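Local coordinates for protein putative isomerase YbhH (PDB 6OTV) that is a putative isomerase of the PrpF family, its substrate and reaction not established, probably built on the two-domain diaminopimelate epimerase-like fold, at residues Ser229-Ala234 with Met269-His274; Ile200-Tyr205 with Gly293-Gln298; Asp48-Gly53 with Gly345-Pro350. One frame throughout, in Å; residues are numbered along the deposited sequence.

Contact 1 of 3, residues Ser229-Ala234 with Met269-His274; sequences SIRLQA and MPHSCH
Arg231, on helix 221-237, lays its guanidinium against the ring of Pro270, joining that helix to the cis-proline loop between strand 263-267 and helix 279-290 of the probable diaminopimelate epimerase-like fold. The arginine leaves its helix with CG anti to the backbone N (chi1 -175°) and stays extended through chi2; the bend at chi3 then turns the guanidinium across the line of the aliphatic chain and brings one face onto Pro270. Pro270 CG sits 3.8 Å above the guanidinium plane, toward its rim, while Arg231 CD is 3.4 Å from Pro270 CB, the closest approach between the two segments. The two side chains cross at a slant, where the cis peptide before Pro270 shapes the loop. The loop is pinned next to it by a backbone hydrogen bond of 2.9 Å from Met269 N to Ser272 O.

His271 lies beside the far end of the arginine, crossing it at a slant, with its ring plane 87° from the guanidinium plane, and the nearest atoms are Arg231 NH2 and His271 CE1, 3.9 Å apart. No hydrogen bond crosses between the segments; the arginine is held by others. NH2 donates to Val243 O, NH1 makes a weak bond to Met246 O, and NE forms a salt bridge with Glu228, one helical turn earlier. This buried guanidinium is therefore held by a carboxylate and the carbonyl of Val243, with a weaker bond to that of Met246, while Pro270 closes over one of its faces. The two segments also share an acceptor: Glu228 OE2, the partner of Arg231 NE, takes a weak hydrogen bond from His271 ND1.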
# COMPACT_ATOMS: atom_id res chain seq x y z
N SER A 229 -10.01 35.91 3.52
CA SER A 229 -9.26 36.53 2.43
C SER A 229 -8.02 35.71 2.09
O SER A 229 -7.67 35.56 0.91
CB SER A 229 -8.87 37.96 2.81
OG SER A 229 -7.95 38.50 1.88
N ILE A 230 -7.34 35.18 3.11
CA ILE A 230 -6.15 34.38 2.86
C ILE A 230 -6.51 32.98 2.38
O ILE A 230 -5.80 32.40 1.56
CB ILE A 230 -5.27 34.34 4.12
CG1 ILE A 230 -5.01 35.76 4.64
CG2 ILE A 230 -3.95 33.64 3.84
CD1 ILE A 230 -4.26 35.81 5.95
N ARG A 231 -7.63 32.43 2.87
CA ARG A 231 -7.99 31.06 2.50
C ARG A 231 -8.43 30.98 1.04
O ARG A 231 -7.98 30.10 0.30
CB ARG A 231 -9.10 30.54 3.41
CG ARG A 231 -9.43 29.08 3.14
CD ARG A 231 -10.58 28.59 3.98
NE ARG A 231 -11.87 29.02 3.46
CZ ARG A 231 -12.60 28.33 2.59
NH1 ARG A 231 -12.17 27.17 2.13
NH2 ARG A 231 -13.77 28.81 2.17
N LEU A 232 -9.32 31.88 0.62
CA LEU A 232 -9.73 31.92 -0.78
C LEU A 232 -8.52 32.13 -1.69
O LEU A 232 -8.41 31.52 -2.76
CB LEU A 232 -10.77 33.02 -1.01
CG LEU A 232 -12.02 33.01 -0.13
CD1 LEU A 232 -12.86 34.25 -0.38
CD2 LEU A 232 -12.84 31.75 -0.36
N GLN A 233 -7.59 32.99 -1.26
CA GLN A 233 -6.39 33.24 -2.06
C GLN A 233 -5.47 32.03 -2.06
O GLN A 233 -4.85 31.72 -3.08
CB GLN A 233 -5.67 34.48 -1.52
CG GLN A 233 -5.20 35.46 -2.58
CD GLN A 233 -4.70 36.76 -1.99
OE1 GLN A 233 -5.20 37.23 -0.96
NE2 GLN A 233 -3.69 37.35 -2.62
N ALA A 234 -5.37 31.33 -0.93
CA ALA A 234 -4.48 30.17 -0.85
C ALA A 234 -5.03 28.99 -1.63
O ALA A 234 -4.27 28.24 -2.26
CB ALA A 234 -4.25 29.78 0.61
N MET A 269 -12.42 25.22 10.43
CA MET A 269 -13.04 24.09 9.74
C MET A 269 -13.97 24.43 8.57
O MET A 269 -14.98 23.74 8.40
CB MET A 269 -13.84 23.26 10.75
CG MET A 269 -13.12 22.95 12.04
SD MET A 269 -14.23 22.24 13.28
CE MET A 269 -15.33 23.62 13.59
N PRO A 270 -13.69 25.44 7.73
CA PRO A 270 -12.67 26.50 7.67
C PRO A 270 -13.15 27.81 8.28
O PRO A 270 -12.37 28.75 8.41
CB PRO A 270 -12.43 26.66 6.16
CG PRO A 270 -13.37 25.70 5.48
CD PRO A 270 -14.43 25.38 6.47
N HIS A 271 -14.43 27.87 8.64
CA HIS A 271 -15.03 29.10 9.14
C HIS A 271 -14.99 29.18 10.67
O HIS A 271 -14.60 30.22 11.22
CB HIS A 271 -16.48 29.22 8.65
CG HIS A 271 -16.64 28.97 7.18
ND1 HIS A 271 -16.02 29.73 6.22
CD2 HIS A 271 -17.37 28.03 6.51
CE1 HIS A 271 -16.35 29.28 5.02
NE2 HIS A 271 -17.17 28.25 5.17
N SER A 272 -15.38 28.12 11.35
CA SER A 272 -15.40 28.08 12.81
C SER A 272 -14.13 27.45 13.36
O SER A 272 -13.43 26.70 12.67
CB SER A 272 -16.62 27.31 13.32
OG SER A 272 -17.82 27.98 12.98
N CYS A 273 -13.83 27.77 14.62
CA CYS A 273 -12.64 27.26 15.28
C CYS A 273 -12.94 25.91 15.93
O CYS A 273 -13.87 25.80 16.74
CB CYS A 273 -12.13 28.26 16.32
SG CYS A 273 -10.57 27.77 17.12
N HIS A 274 -12.16 24.90 15.56
CA HIS A 274 -12.29 23.57 16.16
C HIS A 274 -12.03 23.65 17.66
O HIS A 274 -11.09 24.32 18.11
CB HIS A 274 -11.31 22.61 15.48
CG HIS A 274 -11.66 21.16 15.60
ND1 HIS A 274 -11.88 20.54 16.82
CD2 HIS A 274 -11.80 20.20 14.66
CE1 HIS A 274 -12.15 19.26 16.61
NE2 HIS A 274 -12.11 19.03 15.31

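Contact 2 of 3, residues Ile200-Tyr205 with Gly293-Gln298; sequences IIPAEY and GTVTRQ
Val295 reaches from the loop after helix 279-290 to Ile200 and Pro202, on the end of strand 197-202. Its CB points toward the strand and leaves the touching to the two methyls. CG1 lies between the backbone N and the carbonyl carbon (chi1 75°), and from there it meets Ile200 twice: 3.7 Å from the carbonyl atom Ile200 O, and 3.9 Å from the branch methyl Ile200 CG2. The two side chains slide past each other in opposite directions, so this is a sidelong contact of methyls. CG2, anti to the backbone N, takes the other route and approaches Pro202 CG at 3.9 Å, the valine methyl and the proline CG pointing at each other. One forked side chain thus touches two residues on the same side of the strand, i and i+2.

The next residue along adds a third contact, with Thr296 OG1 4.0 Å from Ile200 CG2. The hydroxyl finds its polar partner in Ser288 OG, on helix 279-290, and the isoleucine methyl merely packs against it. The loop is also tied at Val295 N, which donates to Thr190 OG1 of strand 187-193, the antiparallel neighbour of 197-202. All four touching residues are buried.

Ile200 turns toward this loop and also meets Ser288, whereas Ile201 points the other way. A strand packed in this manner against a helix and the loop leaving it is consistent with the diaminopimelate epimerase-like domain, in which strands wrap around a central helix.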
# COMPACT_ATOMS: atom_id res chain seq x y z
N ILE A 200 -1.10 27.47 6.73
CA ILE A 200 -0.59 27.71 8.07
C ILE A 200 -0.28 29.19 8.20
O ILE A 200 0.55 29.74 7.46
CB ILE A 200 0.66 26.85 8.33
CG1 ILE A 200 0.27 25.37 8.29
CG2 ILE A 200 1.29 27.22 9.67
CD1 ILE A 200 1.44 24.44 8.26
N ILE A 201 -0.95 29.85 9.14
CA ILE A 201 -0.89 31.30 9.31
C ILE A 201 -0.43 31.59 10.74
O ILE A 201 -1.04 31.08 11.68
CB ILE A 201 -2.24 31.98 9.05
CG1 ILE A 201 -2.83 31.50 7.72
CG2 ILE A 201 -2.09 33.50 9.08
CD1 ILE A 201 -4.28 31.87 7.53
N PRO A 202 0.62 32.38 10.94
CA PRO A 202 0.99 32.80 12.30
C PRO A 202 -0.10 33.68 12.90
O PRO A 202 -0.54 34.66 12.30
CB PRO A 202 2.30 33.57 12.10
CG PRO A 202 2.83 33.10 10.78
CD PRO A 202 1.62 32.81 9.94
N ALA A 203 -0.53 33.32 14.12
CA ALA A 203 -1.61 34.05 14.77
C ALA A 203 -1.25 35.51 15.00
O ALA A 203 -2.10 36.40 14.86
CB ALA A 203 -1.97 33.38 16.09
N GLU A 204 0.02 35.79 15.33
CA GLU A 204 0.42 37.15 15.66
C GLU A 204 0.32 38.08 14.46
O GLU A 204 0.10 39.28 14.63
CB GLU A 204 1.84 37.16 16.22
CG GLU A 204 1.96 36.53 17.60
CD GLU A 204 3.37 36.56 18.15
OE1 GLU A 204 4.22 37.28 17.57
OE2 GLU A 204 3.64 35.87 19.15
N TYR A 205 0.47 37.55 13.24
CA TYR A 205 0.35 38.40 12.06
C TYR A 205 -1.09 38.84 11.80
O TYR A 205 -1.30 39.76 11.01
CB TYR A 205 0.92 37.69 10.84
CG TYR A 205 2.39 37.97 10.62
CD1 TYR A 205 3.36 37.13 11.14
CD2 TYR A 205 2.80 39.09 9.91
CE1 TYR A 205 4.71 37.38 10.95
CE2 TYR A 205 4.14 39.36 9.71
CZ TYR A 205 5.09 38.50 10.23
OH TYR A 205 6.43 38.77 10.03
N GLY A 293 12.09 25.15 5.59
CA GLY A 293 11.65 26.27 4.79
C GLY A 293 10.23 26.73 5.00
O GLY A 293 9.81 27.71 4.37
N THR A 294 9.46 26.05 5.85
CA THR A 294 8.09 26.46 6.09
C THR A 294 8.05 27.65 7.05
O THR A 294 9.02 27.95 7.76
CB THR A 294 7.26 25.31 6.65
OG1 THR A 294 7.85 24.85 7.88
CG2 THR A 294 7.20 24.15 5.66
N VAL A 295 6.89 28.32 7.08
CA VAL A 295 6.71 29.45 7.98
C VAL A 295 6.75 29.01 9.44
O VAL A 295 6.97 29.84 10.33
CB VAL A 295 5.40 30.18 7.66
CG1 VAL A 295 4.20 29.39 8.16
CG2 VAL A 295 5.41 31.59 8.24
N THR A 296 6.55 27.72 9.70
CA THR A 296 6.61 27.21 11.07
C THR A 296 8.00 27.39 11.67
O THR A 296 8.14 27.59 12.88
CB THR A 296 6.19 25.74 11.09
OG1 THR A 296 4.91 25.61 10.47
CG2 THR A 296 6.08 25.24 12.52
N ARG A 297 9.04 27.34 10.83
CA ARG A 297 10.41 27.51 11.32
C ARG A 297 10.66 28.92 11.84
O ARG A 297 11.63 29.13 12.59
CB ARG A 297 11.41 27.18 10.22
CG ARG A 297 11.27 25.77 9.66
CD ARG A 297 11.81 24.74 10.63
NE ARG A 297 12.14 23.48 9.96
CZ ARG A 297 12.82 22.49 10.52
NH1 ARG A 297 13.25 22.61 11.77
NH2 ARG A 297 13.08 21.39 9.83
N GLN A 298 9.84 29.90 11.46
CA GLN A 298 9.95 31.26 11.95
C GLN A 298 9.12 31.52 13.20
O GLN A 298 9.15 32.64 13.73
CB GLN A 298 9.53 32.26 10.87
CG GLN A 298 10.14 32.04 9.51
CD GLN A 298 9.62 33.02 8.47
OE1 GLN A 298 8.80 33.88 8.78
NE2 GLN A 298 10.09 32.88 7.24

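Contact 3 of 3, residues Asp48-Gly53 with Gly345-Pro350; sequences DGIGGG and GEVYLP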
# COMPACT_ATOMS: atom_id res chain seq x y z
N ASP A 48 -34.16 9.59 20.89
CA ASP A 48 -34.76 8.39 20.33
C ASP A 48 -33.75 7.53 19.57
O ASP A 48 -34.15 6.72 18.72
CB ASP A 48 -35.93 8.77 19.41
CG ASP A 48 -37.03 7.72 19.41
OD1 ASP A 48 -37.05 6.87 20.33
OD2 ASP A 48 -37.88 7.73 18.50
N GLY A 49 -32.46 7.69 19.85
CA GLY A 49 -31.44 6.86 19.24
C GLY A 49 -30.31 6.56 20.20
O GLY A 49 -30.44 6.79 21.40
N ILE A 50 -29.19 6.03 19.69
CA ILE A 50 -28.06 5.72 20.56
C ILE A 50 -27.03 6.84 20.62
O ILE A 50 -26.08 6.75 21.40
CB ILE A 50 -27.33 4.43 20.12
CG1 ILE A 50 -26.60 4.65 18.79
CG2 ILE A 50 -28.30 3.27 20.02
CD1 ILE A 50 -25.73 3.48 18.39
N GLY A 51 -27.20 7.89 19.82
CA GLY A 51 -26.26 8.99 19.85
C GLY A 51 -26.32 9.76 21.16
O GLY A 51 -27.31 9.70 21.90
N GLY A 52 -25.25 10.49 21.44
CA GLY A 52 -25.17 11.26 22.66
C GLY A 52 -25.59 12.71 22.55
O GLY A 52 -25.40 13.47 23.50
N GLY A 53 -26.17 13.12 21.42
CA GLY A 53 -26.59 14.50 21.24
C GLY A 53 -25.47 15.48 20.98
O GLY A 53 -25.71 16.69 21.03
N GLY A 345 -24.75 -5.72 20.03
CA GLY A 345 -26.08 -6.29 19.97
C GLY A 345 -26.92 -5.83 18.80
O GLY A 345 -26.44 -5.78 17.66
N GLU A 346 -28.18 -5.48 19.06
CA GLU A 346 -29.14 -5.15 18.02
C GLU A 346 -29.74 -3.78 18.31
O GLU A 346 -30.15 -3.50 19.44
CB GLU A 346 -30.24 -6.21 17.95
CG GLU A 346 -31.04 -6.20 16.66
CD GLU A 346 -30.33 -6.91 15.52
OE1 GLU A 346 -29.29 -7.56 15.77
OE2 GLU A 346 -30.81 -6.83 14.37
N VAL A 347 -29.80 -2.93 17.28
CA VAL A 347 -30.43 -1.62 17.38
C VAL A 347 -31.73 -1.66 16.59
O VAL A 347 -31.78 -2.19 15.48
CB VAL A 347 -29.50 -0.50 16.86
CG1 VAL A 347 -30.28 0.81 16.69
CG2 VAL A 347 -28.35 -0.29 17.82
N TYR A 348 -32.79 -1.10 17.17
CA TYR A 348 -34.12 -1.12 16.59
C TYR A 348 -34.48 0.26 16.06
O TYR A 348 -34.21 1.28 16.71
CB TYR A 348 -35.16 -1.59 17.61
CG TYR A 348 -34.86 -2.98 18.14
CD1 TYR A 348 -35.42 -4.10 17.55
CD2 TYR A 348 -33.98 -3.17 19.21
CE1 TYR A 348 -35.14 -5.38 18.02
CE2 TYR A 348 -33.69 -4.44 19.68
CZ TYR A 348 -34.28 -5.54 19.08
OH TYR A 348 -33.99 -6.80 19.55
N LEU A 349 -35.09 0.29 14.88
CA LEU A 349 -35.42 1.52 14.17
C LEU A 349 -36.90 1.84 14.31
O LEU A 349 -37.75 0.95 14.16
CB LEU A 349 -35.06 1.39 12.69
CG LEU A 349 -33.67 0.79 12.44
CD1 LEU A 349 -33.45 0.52 10.96
CD2 LEU A 349 -32.58 1.70 13.00
N PRO A 350 -37.26 3.11 14.59
CA PRO A 350 -38.66 3.51 14.76
C PRO A 350 -39.48 3.40 13.47
O PRO A 350 -38.88 3.31 12.40
CB PRO A 350 -38.55 4.98 15.20
CG PRO A 350 -37.21 5.43 14.74
CD PRO A 350 -36.32 4.22 14.80
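Ile50 and Val347 meet by one methyl each, Ile50 CG2 lying 4.2 Å from Val347 CG2, with the two side chains slanting across one another. In both residues CG2 is the branch anti to the residue's own carbonyl carbon, but the remaining branches differ. Ile50 puts CG1 between its backbone N and carbonyl carbon (chi1 69°), an uncommon choice for isoleucine, and then runs extended to CD1. This leaves CG2 to face the strand. Val347 holds CG1 anti to its backbone N (chi1 168°), which turns CG2 to the isoleucine.

Further along, Asp48 and Pro350 make a looser contact at the surface: Asp48 OD2 comes within 4.3 Å of Pro350 CB. No hydrogen bond joins the segments, although their touching parts run nearly antiparallel, 163° apart. The CA atoms of Ile50 and Val347 are 8.3 Å from each other, too far for strand pairing, so side chains alone bridge them.

Each side is anchored by its own neighbours. Ile50 also packs on Met8, Ile38 and Met39, and its backbone bonds to Ile38; Val347 bonds through its backbone to Ile4, and Leu349 rests on Ala37 and Ile38. Both segments touch crystal neighbours as well, which may affect details of their conformation. Taken as a whole, this is peripheral packing of a loop against the C-terminal strand: strand 346-348 pairs antiparallel with strand 3-11, bringing the two chain ends together in one domain of what is probably a diaminopimelate epimerase-like fold.

In the fold
From the N terminus the chain first reaches 48-53, which is met by the C-terminal segment 345-350; contact 3 thus closes the longest loop, spanning nearly the whole protein. Within it, 200-205 opens a second loop, closed at 293-298 by contact 2, and inside that 229-234 meets 269-274 in contact 1. The three nest without crossing. Contacts 1 and 2 are neighbours, their centres 15 Å apart, and Ile230 CG2 packs 4.1 Å from Ile201 CD1, linking helix 221-237 to strand 197-202. Contact 3 lies across the chain's centre from contact 2, about 45 Å away centre to centre, and ties the loop after helix 28-39 to the C-terminal strand, in what is probably the other domain.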